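Cyanophage-like gp41-1 intein (Metagenome, PDB 6QAZ) probably carries out protein splicing, as a naturally split intein that excises itself and joins its flanking sequences. Local coordinates at residues A[79-82]-A[83-87]. Sequence-based numbering, arbitrary orientation. Where two conformers were deposited one is given.
Sequences GGLK and EGMCL
Met85 N donates to Lys82 O at 3.1 Å with an N-H...O angle of 160°, closing the type II beta turn Lys82-Met85; Gly84 takes its third position with positive phi, as this turn type favours. The turn brings the Met85 side chain back along the incoming chain. With CG beside its own backbone N (chi1 -66°) and the rest extended, Met85 places SD 3.7 Å from Lys82 N, a weak N-H...S hydrogen bond, and its terminal CE 3.5 Å from Gly80 O. In one of its two modelled conformers, Lys82 bends at chi3 and chi4 so that NZ reaches that same carbonyl oxygen of Gly80 at 2.7 Å, in its plane and on a lone pair. The loose side is confined to the Lys82 and Glu83 side chains, both exposed and both modelled twice. Tighter is the buried pair Leu81 and Leu87, packed on Ile97, Phe68 and Thr70; Leu81 CD1 lies 4.1 Å from Leu87 CD2, and Met85 SD borders the pair. In the all-beta intein (HINT) fold the turn lies between strands 73-75 and 86-89, where backbone bonds of Gly84 and Met85 with Ile97, and Leu87 with Lys95, link it to strand 93-113, supplemented by Glu83 OE2 to Ile100 N in the modelled conformer.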
ATOM      1  N   GLY A  79       9.871   2.194  11.095  1.00 15.87           N
ATOM      2  CA  GLY A  79      10.072   1.074  12.031  1.00 17.26           C
ATOM      3  C   GLY A  79      11.029   0.019  11.548  1.00 18.37           C
ATOM      4  O   GLY A  79      11.141  -1.009  12.219  1.00 24.19           O
ATOM      5  N   GLY A  80      11.762   0.273  10.476  1.00 17.66           N
ATOM      6  CA  GLY A  80      12.854  -0.623  10.069  1.00 18.40           C
ATOM      7  C   GLY A  80      12.578  -1.484   8.867  1.00 17.49           C
ATOM      8  O   GLY A  80      13.417  -2.323   8.521  1.00 20.53           O
ATOM      9  N   LEU A  81      11.444  -1.315   8.172  1.00 16.74           N
ATOM     10  CA  LEU A  81      11.251  -2.075   6.919  1.00 16.74           C
ATOM     11  C   LEU A  81      12.397  -1.722   5.976  1.00 16.88           C
ATOM     12  O   LEU A  81      12.665  -0.544   5.764  1.00 19.07           O
ATOM     13  CB  LEU A  81       9.918  -1.692   6.299  1.00 16.56           C
ATOM     14  CG  LEU A  81       9.535  -2.475   5.052  1.00 16.32           C
ATOM     15  CD1 LEU A  81       9.318  -3.948   5.374  1.00 16.77           C
ATOM     16  CD2 LEU A  81       8.272  -1.908   4.469  1.00 18.25           C
ATOM     17  N   LYS A  82      13.088  -2.716   5.439  0.50 18.30           N
ATOM     18  CA  LYS A  82      14.314  -2.449   4.662  1.00 19.37           C
ATOM     19  C   LYS A  82      14.545  -3.548   3.639  1.00 16.83           C
ATOM     20  O   LYS A  82      13.957  -4.639   3.646  1.00 16.20           O
ATOM     21  CB  LYS A  82      15.502  -2.361   5.593  1.00 20.66           C
ATOM     22  CG  LYS A  82      15.741  -3.629   6.328  1.00 20.24           C
ATOM     23  CD  LYS A  82      16.986  -3.573   7.211  1.00 26.36           C
ATOM     24  CE  LYS A  82      16.976  -2.528   8.320  1.00 27.09           C
ATOM     25  NZ  LYS A  82      15.977  -2.809   9.394  1.00 27.69           N
ATOM     26  N   GLU A  83      15.471  -3.206   2.778  1.00 17.08           N
ATOM     27  CA  GLU A  83      15.944  -4.135   1.752  0.50 17.21           C
ATOM     28  C   GLU A  83      16.316  -5.472   2.403  1.00 16.83           C
ATOM     29  O   GLU A  83      16.935  -5.513   3.487  1.00 18.31           O
ATOM     30  CB  GLU A  83      17.108  -3.503   0.994  0.50 19.69           C
ATOM     31  CG  GLU A  83      16.731  -2.184   0.331  0.50 21.74           C
ATOM     32  CD  GLU A  83      17.845  -1.161   0.135  0.50 24.56           C
ATOM     33  OE1 GLU A  83      19.048  -1.568   0.035  0.50 25.12           O
ATOM     34  OE2 GLU A  83      17.490   0.069   0.181  0.50 19.73           O
ATOM     35  N   GLY A  84      15.952  -6.543   1.722  1.00 16.57           N
ATOM     36  CA  GLY A  84      16.225  -7.904   2.151  1.00 17.47           C
ATOM     37  C   GLY A  84      15.106  -8.532   2.924  1.00 17.07           C
ATOM     38  O   GLY A  84      15.120  -9.758   3.106  1.00 19.68           O
ATOM     39  N   MET A  85      14.174  -7.720   3.430  1.00 16.22           N
ATOM     40  CA  MET A  85      12.915  -8.249   3.987  1.00 15.98           C
ATOM     41  C   MET A  85      11.984  -8.560   2.841  1.00 15.48           C
ATOM     42  O   MET A  85      12.246  -8.145   1.722  1.00 20.45           O
ATOM     43  CB  MET A  85      12.298  -7.232   4.942  1.00 15.65           C
ATOM     44  CG  MET A  85      13.157  -7.028   6.172  1.00 16.82           C
ATOM     45  SD  MET A  85      12.381  -5.823   7.247  1.00 18.57           S
ATOM     46  CE  MET A  85      13.524  -5.815   8.615  1.00 20.75           C
ATOM     47  N   CYS A  86      10.948  -9.347   3.090  1.00 15.90           N
ATOM     48  CA  CYS A  86      10.003  -9.740   2.055  1.00 15.57           C
ATOM     49  C   CYS A  86       8.616  -9.160   2.321  1.00 14.68           C
ATOM     50  O   CYS A  86       8.142  -9.114   3.454  1.00 16.25           O
ATOM     51  CB  CYS A  86       9.846 -11.241   1.999  1.00 17.39           C
ATOM     52  SG  CYS A  86      11.372 -12.071   1.471  1.00 21.71           S
ATOM     53  N   LEU A  87       7.976  -8.757   1.228  1.00 14.35           N
ATOM     54  CA  LEU A  87       6.559  -8.409   1.205  1.00 14.29           C
ATOM     55  C   LEU A  87       5.787  -9.517   0.507  1.00 13.73           C
ATOM     56  O   LEU A  87       6.356 -10.353  -0.160  1.00 17.23           O
ATOM     57  CB  LEU A  87       6.326  -7.057   0.533  1.00 13.59           C
ATOM     58  CG  LEU A  87       7.040  -5.869   1.160  1.00 14.25           C
ATOM     59  CD1 LEU A  87       6.614  -4.572   0.503  1.00 14.69           C
ATOM     60  CD2 LEU A  87       6.811  -5.800   2.664  1.00 15.11           C
TER